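Local coordinates for protein glycoside Hydrolase (Bacteroides uniformis, PDB 5T99) that is a family 2 glycoside hydrolase that binds d-galacto-isofagomine and probably cleaves galactosides during agarose breakdown by a gut symbiont, at residues A[612-617]-A[630-635]; A[636-641]-A[675-680]; A[686-691]-A[703-708]. All coordinates share one frame; numbering follows the deposited sequence.

Interaction 1: A[612-617]-A[630-635]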
ATOM      1  N   MET A 612      16.626 -13.112  16.443  1.00 22.04           N
ATOM      2  CA  MET A 612      17.414 -12.141  15.686  1.00 21.44           C
ATOM      3  C   MET A 612      18.187 -11.225  16.631  1.00 20.82           C
ATOM      4  O   MET A 612      17.980 -11.202  17.864  1.00 20.34           O
ATOM      5  CB  MET A 612      16.541 -11.323  14.706  1.00 21.03           C
ATOM      6  CG  MET A 612      15.373 -10.551  15.340  1.00 21.87           C
ATOM      7  SD  MET A 612      15.764  -9.074  16.338  1.00 22.03           S
ATOM      8  CE  MET A 612      16.536  -8.023  15.112  1.00 21.33           C
ATOM      9  N   VAL A 613      19.097 -10.488  16.028  1.00 20.13           N
ATOM     10  CA  VAL A 613      19.890  -9.527  16.741  1.00 20.66           C
ATOM     11  C   VAL A 613      20.372  -8.543  15.687  1.00 21.43           C
ATOM     12  O   VAL A 613      20.624  -8.922  14.531  1.00 21.24           O
ATOM     13  CB  VAL A 613      21.044 -10.213  17.519  1.00 20.38           C
ATOM     14  CG1 VAL A 613      22.085 -10.795  16.570  1.00 20.06           C
ATOM     15  CG2 VAL A 613      21.690  -9.247  18.499  1.00 20.59           C
ATOM     16  N   HIS A 614      20.429  -7.277  16.067  1.00 22.17           N
ATOM     17  CA  HIS A 614      20.886  -6.226  15.165  1.00 23.52           C
ATOM     18  C   HIS A 614      21.638  -5.192  15.984  1.00 25.03           C
ATOM     19  O   HIS A 614      21.265  -4.911  17.129  1.00 26.46           O
ATOM     20  CB  HIS A 614      19.699  -5.600  14.428  1.00 22.65           C
ATOM     21  CG  HIS A 614      20.034  -4.360  13.661  1.00 21.88           C
ATOM     22  ND1 HIS A 614      20.450  -4.386  12.348  1.00 22.12           N
ATOM     23  CD2 HIS A 614      19.979  -3.053  14.013  1.00 21.68           C
ATOM     24  CE1 HIS A 614      20.650  -3.150  11.926  1.00 21.71           C
ATOM     25  NE2 HIS A 614      20.369  -2.323  12.917  1.00 21.75           N
ATOM     26  N   ILE A 615      22.682  -4.637  15.380  1.00 26.14           N
ATOM     27  CA  ILE A 615      23.615  -3.762  16.067  1.00 27.20           C
ATOM     28  C   ILE A 615      23.714  -2.447  15.292  1.00 26.69           C
ATOM     29  O   ILE A 615      23.584  -2.418  14.054  1.00 26.19           O
ATOM     30  CB  ILE A 615      24.994  -4.447  16.273  1.00 28.21           C
ATOM     31  CG1 ILE A 615      25.940  -3.537  17.054  1.00 29.96           C
ATOM     32  CG2 ILE A 615      25.629  -4.844  14.946  1.00 28.59           C
ATOM     33  CD1 ILE A 615      27.148  -4.258  17.616  1.00 31.45           C
ATOM     34  N   LEU A 616      23.881  -1.366  16.047  1.00 25.86           N
ATOM     35  CA  LEU A 616      24.129  -0.045  15.491  1.00 26.19           C
ATOM     36  C   LEU A 616      24.979   0.761  16.490  1.00 25.88           C
ATOM     37  O   LEU A 616      24.911   0.489  17.696  1.00 25.74           O
ATOM     38  CB  LEU A 616      22.809   0.660  15.094  1.00 26.43           C
ATOM     39  CG  LEU A 616      21.563   0.965  15.955  1.00 26.35           C
ATOM     40  CD1 LEU A 616      21.051  -0.229  16.738  1.00 26.52           C
ATOM     41  CD2 LEU A 616      21.752   2.171  16.857  1.00 26.43           C
ATOM     42  N   PRO A 617      25.791   1.719  16.030  1.00 25.13           N
ATOM     43  CA  PRO A 617      25.889   2.180  14.636  1.00 25.91           C
ATOM     44  C   PRO A 617      26.868   1.346  13.814  1.00 26.27           C
ATOM     45  O   PRO A 617      27.139   0.211  14.179  1.00 26.69           O
ATOM     46  CB  PRO A 617      26.382   3.625  14.800  1.00 24.86           C
ATOM     47  CG  PRO A 617      27.193   3.587  16.032  1.00 24.82           C
ATOM     48  CD  PRO A 617      26.492   2.628  16.951  1.00 25.13           C
ATOM     49  N   TYR A 630      23.907   0.327  20.449  1.00 27.07           N
ATOM     50  CA  TYR A 630      22.573  -0.189  20.729  1.00 26.45           C
ATOM     51  C   TYR A 630      22.409  -1.540  20.034  1.00 25.43           C
ATOM     52  O   TYR A 630      22.895  -1.741  18.912  1.00 23.96           O
ATOM     53  CB  TYR A 630      21.528   0.810  20.232  1.00 27.16           C
ATOM     54  CG  TYR A 630      21.325   2.062  21.090  1.00 28.71           C
ATOM     55  CD1 TYR A 630      20.369   3.012  20.726  1.00 29.45           C
ATOM     56  CD2 TYR A 630      22.048   2.291  22.273  1.00 29.52           C
ATOM     57  CE1 TYR A 630      20.156   4.159  21.487  1.00 30.13           C
ATOM     58  CE2 TYR A 630      21.826   3.421  23.044  1.00 30.35           C
ATOM     59  CZ  TYR A 630      20.883   4.354  22.645  1.00 30.79           C
ATOM     60  OH  TYR A 630      20.676   5.478  23.400  1.00 31.03           O
ATOM     61  N   VAL A 631      21.774  -2.478  20.729  1.00 24.86           N
ATOM     62  CA  VAL A 631      21.447  -3.777  20.153  1.00 25.11           C
ATOM     63  C   VAL A 631      19.959  -4.026  20.334  1.00 24.69           C
ATOM     64  O   VAL A 631      19.427  -3.855  21.437  1.00 23.22           O
ATOM     65  CB  VAL A 631      22.266  -4.923  20.788  1.00 25.57           C
ATOM     66  CG1 VAL A 631      21.710  -6.297  20.400  1.00 25.58           C
ATOM     67  CG2 VAL A 631      23.731  -4.811  20.380  1.00 25.22           C
ATOM     68  N   TYR A 632      19.308  -4.423  19.236  1.00 24.60           N
ATOM     69  CA  TYR A 632      17.900  -4.827  19.246  1.00 24.03           C
ATOM     70  C   TYR A 632      17.813  -6.338  19.017  1.00 23.85           C
ATOM     71  O   TYR A 632      18.334  -6.850  18.031  1.00 25.12           O
ATOM     72  CB  TYR A 632      17.106  -4.061  18.174  1.00 23.58           C
ATOM     73  CG  TYR A 632      17.268  -2.540  18.197  1.00 23.02           C
ATOM     74  CD1 TYR A 632      17.418  -1.839  19.397  1.00 23.11           C
ATOM     75  CD2 TYR A 632      17.242  -1.801  17.011  1.00 22.92           C
ATOM     76  CE1 TYR A 632      17.562  -0.462  19.410  1.00 22.75           C
ATOM     77  CE2 TYR A 632      17.380  -0.417  17.018  1.00 22.68           C
ATOM     78  CZ  TYR A 632      17.541   0.243  18.221  1.00 22.86           C
ATOM     79  OH  TYR A 632      17.679   1.607  18.238  1.00 23.18           O
ATOM     80  N   THR A 633      17.181  -7.046  19.940  1.00 23.43           N
ATOM     81  CA  THR A 633      17.040  -8.489  19.850  1.00 23.63           C
ATOM     82  C   THR A 633      15.724  -8.909  20.488  1.00 23.87           C
ATOM     83  O   THR A 633      15.204  -8.209  21.355  1.00 22.96           O
ATOM     84  CB  THR A 633      18.201  -9.228  20.563  1.00 23.74           C
ATOM     85  OG1 THR A 633      18.075 -10.650  20.379  1.00 24.21           O
ATOM     86  CG2 THR A 633      18.204  -8.949  22.055  1.00 24.20           C
ATOM     87  N   ASN A 634      15.209 -10.059  20.053  1.00 24.33           N
ATOM     88  CA  ASN A 634      14.075 -10.720  20.711  1.00 24.51           C
ATOM     89  C   ASN A 634      14.528 -11.828  21.665  1.00 25.03           C
ATOM     90  O   ASN A 634      13.695 -12.517  22.247  1.00 25.54           O
ATOM     91  CB  ASN A 634      13.051 -11.248  19.693  1.00 24.46           C
ATOM     92  CG  ASN A 634      13.675 -12.083  18.584  1.00 25.71           C
ATOM     93  OD1 ASN A 634      14.889 -12.329  18.571  1.00 26.27           O
ATOM     94  ND2 ASN A 634      12.844 -12.514  17.634  1.00 25.29           N
ATOM     95  N   CYS A 635      15.836 -11.983  21.847  1.00 26.09           N
ATOM     96  CA  CYS A 635      16.391 -12.984  22.771  1.00 26.74           C
ATOM     97  C   CYS A 635      16.505 -12.471  24.213  1.00 26.48           C
ATOM     98  O   CYS A 635      16.478 -11.275  24.473  1.00 26.52           O
ATOM     99  CB  CYS A 635      17.763 -13.453  22.280  1.00 27.00           C
ATOM    100  SG  CYS A 635      17.752 -14.141  20.614  1.00 28.10           S
TER

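Interaction 2: A[636-641]-A[675-680]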
ATOM      1  N   TYR A 636      16.633 -13.404  25.139  1.00 27.33           N
ATOM      2  CA  TYR A 636      16.708 -13.091  26.556  1.00 28.80           C
ATOM      3  C   TYR A 636      17.832 -12.089  26.909  1.00 29.96           C
ATOM      4  O   TYR A 636      17.616 -11.191  27.735  1.00 30.31           O
ATOM      5  CB  TYR A 636      16.858 -14.390  27.341  1.00 29.17           C
ATOM      6  CG  TYR A 636      17.192 -14.208  28.789  1.00 30.15           C
ATOM      7  CD1 TYR A 636      16.196 -13.909  29.719  1.00 30.50           C
ATOM      8  CD2 TYR A 636      18.506 -14.345  29.242  1.00 29.74           C
ATOM      9  CE1 TYR A 636      16.502 -13.737  31.061  1.00 31.11           C
ATOM     10  CE2 TYR A 636      18.817 -14.186  30.579  1.00 30.20           C
ATOM     11  CZ  TYR A 636      17.817 -13.876  31.487  1.00 31.64           C
ATOM     12  OH  TYR A 636      18.133 -13.708  32.822  1.00 33.47           O
ATOM     13  N   GLU A 637      19.002 -12.234  26.280  1.00 29.73           N
ATOM     14  CA  GLU A 637      20.165 -11.353  26.536  1.00 30.70           C
ATOM     15  C   GLU A 637      21.115 -11.260  25.338  1.00 29.45           C
ATOM     16  O   GLU A 637      21.006 -12.030  24.392  1.00 30.20           O
ATOM     17  CB  GLU A 637      20.960 -11.843  27.755  1.00 31.32           C
ATOM     18  CG  GLU A 637      21.781 -13.107  27.505  1.00 32.71           C
ATOM     19  CD  GLU A 637      22.356 -13.713  28.774  1.00 34.98           C
ATOM     20  OE1 GLU A 637      22.605 -14.943  28.788  1.00 37.43           O
ATOM     21  OE2 GLU A 637      22.561 -12.963  29.756  1.00 35.56           O
ATOM     22  N   ALA A 638      22.061 -10.335  25.408  1.00 28.04           N
ATOM     23  CA  ALA A 638      23.112 -10.243  24.407  1.00 28.71           C
ATOM     24  C   ALA A 638      24.435  -9.790  25.015  1.00 29.73           C
ATOM     25  O   ALA A 638      24.455  -9.103  26.038  1.00 29.61           O
ATOM     26  CB  ALA A 638      22.702  -9.307  23.289  1.00 28.92           C
ATOM     27  N   GLU A 639      25.527 -10.183  24.358  1.00 30.64           N
ATOM     28  CA  GLU A 639      26.892  -9.891  24.801  1.00 30.64           C
ATOM     29  C   GLU A 639      27.645  -9.279  23.640  1.00 29.34           C
ATOM     30  O   GLU A 639      27.586  -9.795  22.532  1.00 28.38           O
ATOM     31  CB  GLU A 639      27.596 -11.175  25.271  1.00 31.64           C
ATOM     32  CG  GLU A 639      28.949 -10.942  25.954  1.00 32.14           C
ATOM     33  CD  GLU A 639      29.484 -12.157  26.706  1.00 31.20           C
ATOM     34  OE1 GLU A 639      29.008 -13.287  26.476  1.00 31.07           O
ATOM     35  OE2 GLU A 639      30.400 -11.975  27.533  1.00 31.38           O
ATOM     36  N   LEU A 640      28.343  -8.177  23.909  1.00 30.02           N
ATOM     37  CA  LEU A 640      29.085  -7.425  22.901  1.00 30.80           C
ATOM     38  C   LEU A 640      30.583  -7.753  23.013  1.00 31.58           C
ATOM     39  O   LEU A 640      31.117  -7.889  24.122  1.00 30.41           O
ATOM     40  CB  LEU A 640      28.838  -5.929  23.118  1.00 31.64           C
ATOM     41  CG  LEU A 640      29.203  -4.948  22.006  1.00 33.20           C
ATOM     42  CD1 LEU A 640      28.405  -5.233  20.741  1.00 34.03           C
ATOM     43  CD2 LEU A 640      28.960  -3.513  22.445  1.00 32.80           C
ATOM     44  N   PHE A 641      31.248  -7.893  21.867  1.00 31.80           N
ATOM     45  CA  PHE A 641      32.668  -8.253  21.811  1.00 32.83           C
ATOM     46  C   PHE A 641      33.383  -7.283  20.887  1.00 33.38           C
ATOM     47  O   PHE A 641      32.987  -7.157  19.733  1.00 34.41           O
ATOM     48  CB  PHE A 641      32.859  -9.688  21.284  1.00 33.59           C
ATOM     49  CG  PHE A 641      32.387 -10.773  22.231  1.00 33.64           C
ATOM     50  CD1 PHE A 641      33.269 -11.370  23.132  1.00 33.50           C
ATOM     51  CD2 PHE A 641      31.062 -11.223  22.203  1.00 33.31           C
ATOM     52  CE1 PHE A 641      32.841 -12.381  23.997  1.00 33.54           C
ATOM     53  CE2 PHE A 641      30.630 -12.231  23.065  1.00 33.18           C
ATOM     54  CZ  PHE A 641      31.519 -12.809  23.964  1.00 33.30           C
ATOM     55  N   TYR A 675      13.445  -1.971  25.665  1.00 27.72           N
ATOM     56  CA  TYR A 675      13.377  -2.462  24.293  1.00 27.50           C
ATOM     57  C   TYR A 675      14.691  -2.320  23.518  1.00 26.36           C
ATOM     58  O   TYR A 675      14.757  -2.710  22.356  1.00 25.02           O
ATOM     59  CB  TYR A 675      12.227  -1.748  23.564  1.00 27.25           C
ATOM     60  CG  TYR A 675      10.923  -1.878  24.323  1.00 27.16           C
ATOM     61  CD1 TYR A 675      10.195  -3.070  24.291  1.00 26.57           C
ATOM     62  CD2 TYR A 675      10.438  -0.831  25.108  1.00 26.52           C
ATOM     63  CE1 TYR A 675       9.012  -3.203  25.003  1.00 27.01           C
ATOM     64  CE2 TYR A 675       9.258  -0.954  25.826  1.00 26.46           C
ATOM     65  CZ  TYR A 675       8.544  -2.136  25.773  1.00 27.09           C
ATOM     66  OH  TYR A 675       7.367  -2.259  26.488  1.00 26.75           O
ATOM     67  N   ARG A 676      15.713  -1.743  24.160  1.00 25.30           N
ATOM     68  CA  ARG A 676      17.058  -1.635  23.606  1.00 24.55           C
ATOM     69  C   ARG A 676      18.082  -2.086  24.651  1.00 24.25           C
ATOM     70  O   ARG A 676      17.861  -1.913  25.847  1.00 23.38           O
ATOM     71  CB  ARG A 676      17.370  -0.195  23.210  1.00 24.47           C
ATOM     72  CG  ARG A 676      16.219   0.534  22.565  1.00 24.44           C
ATOM     73  CD  ARG A 676      16.648   1.888  22.056  1.00 24.02           C
ATOM     74  NE  ARG A 676      15.507   2.635  21.544  1.00 23.73           N
ATOM     75  CZ  ARG A 676      15.587   3.674  20.721  1.00 24.03           C
ATOM     76  NH1 ARG A 676      16.763   4.099  20.253  1.00 24.01           N
ATOM     77  NH2 ARG A 676      14.471   4.289  20.340  1.00 24.01           N
ATOM     78  N   LEU A 677      19.177  -2.683  24.175  1.00 24.43           N
ATOM     79  CA  LEU A 677      20.335  -3.039  24.996  1.00 24.66           C
ATOM     80  C   LEU A 677      21.453  -2.108  24.580  1.00 24.56           C
ATOM     81  O   LEU A 677      21.596  -1.827  23.395  1.00 24.04           O
ATOM     82  CB  LEU A 677      20.762  -4.488  24.757  1.00 24.55           C
ATOM     83  CG  LEU A 677      19.763  -5.602  25.051  1.00 24.57           C
ATOM     84  CD1 LEU A 677      20.375  -6.942  24.700  1.00 24.63           C
ATOM     85  CD2 LEU A 677      19.324  -5.591  26.502  1.00 25.16           C
ATOM     86  N   SER A 678      22.244  -1.624  25.535  1.00 25.10           N
ATOM     87  CA  SER A 678      23.220  -0.573  25.226  1.00 26.73           C
ATOM     88  C   SER A 678      24.568  -0.711  25.936  1.00 28.43           C
ATOM     89  O   SER A 678      24.653  -1.154  27.082  1.00 27.51           O
ATOM     90  CB  SER A 678      22.625   0.810  25.524  1.00 25.74           C
ATOM     91  OG  SER A 678      22.080   0.839  26.826  1.00 25.16           O
ATOM     92  N   TRP A 679      25.606  -0.299  25.219  1.00 30.97           N
ATOM     93  CA  TRP A 679      26.973  -0.243  25.720  1.00 32.48           C
ATOM     94  C   TRP A 679      27.546   1.122  25.368  1.00 33.15           C
ATOM     95  O   TRP A 679      27.171   1.702  24.342  1.00 34.14           O
ATOM     96  CB  TRP A 679      27.828  -1.322  25.040  1.00 32.01           C
ATOM     97  CG  TRP A 679      27.539  -2.740  25.449  1.00 31.37           C
ATOM     98  CD1 TRP A 679      28.252  -3.497  26.330  1.00 31.77           C
ATOM     99  CD2 TRP A 679      26.486  -3.581  24.959  1.00 31.55           C
ATOM    100  NE1 TRP A 679      27.700  -4.752  26.432  1.00 31.85           N
ATOM    101  CE2 TRP A 679      26.619  -4.831  25.599  1.00 31.25           C
ATOM    102  CE3 TRP A 679      25.441  -3.396  24.045  1.00 31.30           C
ATOM    103  CZ2 TRP A 679      25.742  -5.895  25.358  1.00 32.09           C
ATOM    104  CZ3 TRP A 679      24.571  -4.448  23.805  1.00 31.27           C
ATOM    105  CH2 TRP A 679      24.726  -5.687  24.456  1.00 31.74           C
ATOM    106  N   ASP A 680      28.446   1.622  26.213  1.00 34.73           N
ATOM    107  CA  ASP A 680      29.286   2.775  25.879  1.00 36.24           C
ATOM    108  C   ASP A 680      30.691   2.261  25.599  1.00 35.81           C
ATOM    109  O   ASP A 680      31.387   1.807  26.511  1.00 34.88           O
ATOM    110  CB  ASP A 680      29.299   3.803  27.016  1.00 38.94           C
ATOM    111  CG  ASP A 680      28.187   4.831  26.889  1.00 40.78           C
ATOM    112  OD1 ASP A 680      28.143   5.560  25.867  1.00 41.57           O
ATOM    113  OD2 ASP A 680      27.361   4.917  27.822  1.00 43.09           O
TER

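Interaction 3: A[686-691]-A[703-708]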
ATOM      1  N   GLY A 686      38.497  -2.073  14.047  1.00 44.02           N
ATOM      2  CA  GLY A 686      38.507  -3.528  13.826  1.00 43.25           C
ATOM      3  C   GLY A 686      37.095  -4.081  13.722  1.00 44.14           C
ATOM      4  O   GLY A 686      36.297  -3.586  12.917  1.00 43.70           O
ATOM      5  N   GLU A 687      36.777  -5.095  14.536  1.00 45.04           N
ATOM      6  CA  GLU A 687      35.471  -5.756  14.462  1.00 44.06           C
ATOM      7  C   GLU A 687      34.704  -5.872  15.787  1.00 42.27           C
ATOM      8  O   GLU A 687      35.230  -6.327  16.802  1.00 43.42           O
ATOM      9  CB  GLU A 687      35.576  -7.108  13.743  1.00 45.29           C
ATOM     10  CG  GLU A 687      36.141  -8.295  14.512  1.00 46.71           C
ATOM     11  CD  GLU A 687      36.216  -9.557  13.642  1.00 48.61           C
ATOM     12  OE1 GLU A 687      35.903  -9.494  12.422  1.00 48.16           O
ATOM     13  OE2 GLU A 687      36.586 -10.624  14.175  1.00 49.63           O
ATOM     14  N   LEU A 688      33.441  -5.450  15.728  1.00 38.28           N
ATOM     15  CA  LEU A 688      32.531  -5.426  16.853  1.00 36.93           C
ATOM     16  C   LEU A 688      31.454  -6.502  16.636  1.00 35.45           C
ATOM     17  O   LEU A 688      30.674  -6.425  15.675  1.00 36.69           O
ATOM     18  CB  LEU A 688      31.904  -4.029  16.937  1.00 36.76           C
ATOM     19  CG  LEU A 688      31.023  -3.674  18.128  1.00 36.31           C
ATOM     20  CD1 LEU A 688      31.797  -3.810  19.424  1.00 36.08           C
ATOM     21  CD2 LEU A 688      30.488  -2.260  17.964  1.00 36.46           C
ATOM     22  N   THR A 689      31.420  -7.504  17.511  1.00 31.99           N
ATOM     23  CA  THR A 689      30.531  -8.648  17.345  1.00 30.66           C
ATOM     24  C   THR A 689      29.523  -8.742  18.496  1.00 28.57           C
ATOM     25  O   THR A 689      29.886  -8.605  19.658  1.00 28.14           O
ATOM     26  CB  THR A 689      31.346  -9.952  17.231  1.00 30.72           C
ATOM     27  OG1 THR A 689      32.193  -9.882  16.078  1.00 31.42           O
ATOM     28  CG2 THR A 689      30.436 -11.164  17.103  1.00 30.24           C
ATOM     29  N   VAL A 690      28.256  -8.977  18.151  1.00 27.05           N
ATOM     30  CA  VAL A 690      27.187  -9.139  19.141  1.00 26.15           C
ATOM     31  C   VAL A 690      26.665 -10.565  19.078  1.00 25.60           C
ATOM     32  O   VAL A 690      26.442 -11.098  17.994  1.00 24.38           O
ATOM     33  CB  VAL A 690      26.024  -8.123  18.972  1.00 25.53           C
ATOM     34  CG1 VAL A 690      25.341  -8.216  17.610  1.00 24.91           C
ATOM     35  CG2 VAL A 690      25.008  -8.312  20.087  1.00 25.96           C
ATOM     36  N   LYS A 691      26.484 -11.164  20.250  1.00 25.38           N
ATOM     37  CA  LYS A 691      25.968 -12.509  20.368  1.00 26.37           C
ATOM     38  C   LYS A 691      24.714 -12.477  21.222  1.00 25.71           C
ATOM     39  O   LYS A 691      24.749 -11.966  22.336  1.00 25.29           O
ATOM     40  CB  LYS A 691      27.015 -13.415  21.001  1.00 27.58           C
ATOM     41  CG  LYS A 691      28.208 -13.668  20.095  1.00 29.04           C
ATOM     42  CD  LYS A 691      29.182 -14.671  20.698  1.00 29.51           C
ATOM     43  CE  LYS A 691      30.463 -14.714  19.885  1.00 30.31           C
ATOM     44  NZ  LYS A 691      31.440 -15.658  20.466  1.00 31.62           N
ATOM     45  N   LYS A 703      25.740 -11.127  15.005  1.00 31.74           N
ATOM     46  CA  LYS A 703      26.122 -10.242  13.914  1.00 33.90           C
ATOM     47  C   LYS A 703      27.473  -9.631  14.226  1.00 33.79           C
ATOM     48  O   LYS A 703      27.824  -9.428  15.391  1.00 33.06           O
ATOM     49  CB  LYS A 703      25.099  -9.119  13.706  1.00 36.18           C
ATOM     50  CG  LYS A 703      23.703  -9.565  13.302  1.00 38.54           C
ATOM     51  CD  LYS A 703      23.638 -10.083  11.872  1.00 40.71           C
ATOM     52  CE  LYS A 703      22.225 -10.549  11.551  1.00 41.72           C
ATOM     53  NZ  LYS A 703      22.118 -11.068  10.165  1.00 42.29           N
ATOM     54  N   THR A 704      28.218  -9.343  13.165  1.00 34.00           N
ATOM     55  CA  THR A 704      29.531  -8.731  13.251  1.00 33.49           C
ATOM     56  C   THR A 704      29.537  -7.539  12.309  1.00 33.08           C
ATOM     57  O   THR A 704      29.095  -7.659  11.163  1.00 32.21           O
ATOM     58  CB  THR A 704      30.622  -9.753  12.841  1.00 33.77           C
ATOM     59  OG1 THR A 704      30.777 -10.721  13.884  1.00 32.34           O
ATOM     60  CG2 THR A 704      31.975  -9.081  12.597  1.00 34.63           C
ATOM     61  N   ILE A 705      30.033  -6.399  12.791  1.00 33.99           N
ATOM     62  CA  ILE A 705      30.344  -5.252  11.916  1.00 35.29           C
ATOM     63  C   ILE A 705      31.838  -4.921  11.968  1.00 35.62           C
ATOM     64  O   ILE A 705      32.490  -5.099  13.000  1.00 35.12           O
ATOM     65  CB  ILE A 705      29.502  -3.984  12.236  1.00 36.00           C
ATOM     66  CG1 ILE A 705      29.653  -3.547  13.697  1.00 35.60           C
ATOM     67  CG2 ILE A 705      28.033  -4.221  11.898  1.00 36.32           C
ATOM     68  CD1 ILE A 705      29.054  -2.191  13.985  1.00 35.91           C
ATOM     69  N   ARG A 706      32.359  -4.425  10.850  1.00 36.39           N
ATOM     70  CA  ARG A 706      33.780  -4.147  10.703  1.00 37.40           C
ATOM     71  C   ARG A 706      34.016  -2.699  10.296  1.00 34.56           C
ATOM     72  O   ARG A 706      33.257  -2.146   9.501  1.00 32.31           O
ATOM     73  CB  ARG A 706      34.388  -5.097   9.664  1.00 40.27           C
ATOM     74  CG  ARG A 706      34.415  -6.539  10.140  1.00 43.65           C
ATOM     75  CD  ARG A 706      35.072  -7.466   9.138  1.00 46.32           C
ATOM     76  NE  ARG A 706      35.104  -8.850   9.611  1.00 49.71           N
ATOM     77  CZ  ARG A 706      34.075  -9.706   9.587  1.00 52.30           C
ATOM     78  NH1 ARG A 706      32.874  -9.349   9.121  1.00 54.17           N
ATOM     79  NH2 ARG A 706      34.243 -10.946  10.048  1.00 52.62           N
ATOM     80  N   THR A 707      35.065  -2.093  10.863  1.00 32.51           N
ATOM     81  CA  THR A 707      35.618  -0.841  10.353  1.00 30.70           C
ATOM     82  C   THR A 707      36.006  -1.097   8.906  1.00 30.35           C
ATOM     83  O   THR A 707      36.828  -1.962   8.648  1.00 30.35           O
ATOM     84  CB  THR A 707      36.894  -0.420  11.118  1.00 30.83           C
ATOM     85  OG1 THR A 707      36.688  -0.509  12.536  1.00 29.41           O
ATOM     86  CG2 THR A 707      37.302   0.999  10.750  1.00 31.44           C
ATOM     87  N   ALA A 708      35.385  -0.392   7.966  1.00 30.81           N
ATOM     88  CA  ALA A 708      35.676  -0.572   6.540  1.00 30.89           C
ATOM     89  C   ALA A 708      36.733   0.418   6.078  1.00 31.06           C
ATOM     90  O   ALA A 708      36.837   1.506   6.618  1.00 28.97           O
ATOM     91  CB  ALA A 708      34.412  -0.407   5.714  1.00 30.19           C
TER

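Interaction 1: A[612-617]-A[630-635]
Leu616 lays its CD1 methyl over one face of the Tyr632 ring, toward the rim, where Leu616 CD1 lies 3.7 Å from Tyr632 CE2. Its CG sits between the backbone N and the carbonyl carbon (chi1 56°), a rotation that swings the branch over the partner strand, and its second methyl, CD2, rests 3.6 Å from CB of Tyr630. Strands 613-616 and 630-633 are the two arms of an antiparallel beta hairpin, held by paired backbone bonds between His614 and Tyr632 and between Leu616 and Tyr630.

The alternation of side chains gives the ribbon two different surfaces. His614, Leu616, Tyr630 and Tyr632 line one; helix 598-607 lies against His614, Leu616 and Tyr632, while Tyr630 meets Tyr523 edge-to-face. His614 NE2 bonds Asp598 and its ring stacks on Tyr601. Val613, Ile615, Val631 and Thr633 line the other, with Val613 CG2 3.5 Å from Val631 CG1 and strand 687-693 packed beyond.

Polar side chains secure the end near Met612. Thr633 OG1 donates to Met612 O at 2.6 Å, almost straight onto the carbonyl, and accepts from Cys635 N at 3.0 Å in an ST turn. Asn634, turned back over its own backbone (chi1 50°), accepts from Met612 N through OD1 at 2.9 Å, while ND2 reaches the carbonyls of Thr608 and Lys610. Bent at chi2 and chi3, the Met612 chain folds across to the partner strand, putting CE 3.6 Å from Tyr632 O.

The threonine hydroxyl thus works as donor and acceptor at once, and the asparagine amide uses both its ends, which implies that side chains here extend the backbone ladder where regular pairing gives out, and fix the rotation of both groups.

Interaction 2: A[636-641]-A[675-680]
Ala638 and Leu640 face Leu677 and Trp679 across two strands, 637-641 and 677-680, whose axes run nearly parallel (22°) at 8.8 Å with no hydrogen bond between them. That spacing marks the two layers of a beta sandwich packed face to face, each strand belonging to a different antiparallel sheet, and the side chains between them form part of its buried core.

Leu640 and Trp679 reach across the gap from opposite layers and overlap flank to face. Leu640 CB stands over the centre of the indole, 3.5 Å from Trp679 CE2, and Leu640 CD2 continues over the same face to 3.4 Å from Trp679 CG. With CG held anti to the backbone N (chi1 -165°), the leucine branch runs back along the indole toward the tryptophan's root, so the ring is covered by an alkyl chain rather than by a single methyl.

Beside this pair, Ala638 CB meets CD1 of Leu677 at 3.6 Å. Arg650 adds a cation-pi contact to the indole. Trp679 NE1 bonds the Gly648 carbonyl of strand 645-651, and Ala638 O lies in the indole plane at the edge, 3.5 Å from Trp679 CZ2.

Interaction 3: A[686-691]-A[703-708]
Gly686 and Thr707 open the backbone pairing of two antiparallel strands: Thr707 N donates to Gly686 O at 2.8 Å, and further along Leu688 pairs with Ile705 and Val690 with Lys703, each through two N-H to carbonyl bonds. Gly686 also gives its own N-H to Thr707 OG1 at 2.8 Å, fairly straight at 163°, and its backbone angles would press any side chain against the preceding carbonyl.

Among hydroxyls, Thr707 OG1 links onward to Trp619 O. With an alanine in place of Thr707, Gly686 N would probably be left without its acceptor and the Trp619 carbonyl without its hydroxyl mate. Thr689 OG1 and Thr704 OG1 bond each other at 2.7 Å across a non-hydrogen-bonded pair.

On the face that carries Thr689 and Thr704, Glu687 and Arg706 extend alongside one another in the same direction, and Glu687 OE1 makes a salt bridge to Arg706 NE at 3.0 Å, with Arg706 NH2 at 3.2 Å from the same oxygen. Carboxylate and guanidinium planes are 66° apart, so the two flat groups are well out of one plane and a single carboxylate oxygen makes the approach; Thr704 CG2 sits over one face of the guanidinium.

Apolar contact occupies the opposite surface. Leu688 CB is 4.0 Å from Ile705 CG1, and Leu688 and Val690 press on Leu640 of the adjacent strand.

Lys703 apart, whose chain turns away from the apolar face, one side is polar and the other apolar, as in an amphipathic beta hairpin, here with strand 699-706 as the outermost of its four-stranded sheet in a beta sandwich.

How the interactions relate
The three contacts illustrate how a sandwich is put together: interactions 1 and 3 build one hairpin in each layer, and interaction 2 spans the layers. The centres of interactions 1 and 2 lie about 7 Å apart, and Val631 N probably bonds Leu677 O (2.8 Å), adding 677-682 to the sheet of interaction 1. Likewise Phe641 N probably bonds Thr689 O (2.7 Å), joining interaction 2 to interaction 3, whose centres are about 14 Å apart. Interactions 1 and 3 also meet directly, Val631 CG2 lying 3.7 Å from Val690 CG2. None of these residues is among those lining the d-galacto-isofagomine pocket; the sandwich lies beside the barrel domain, against helix 598-607.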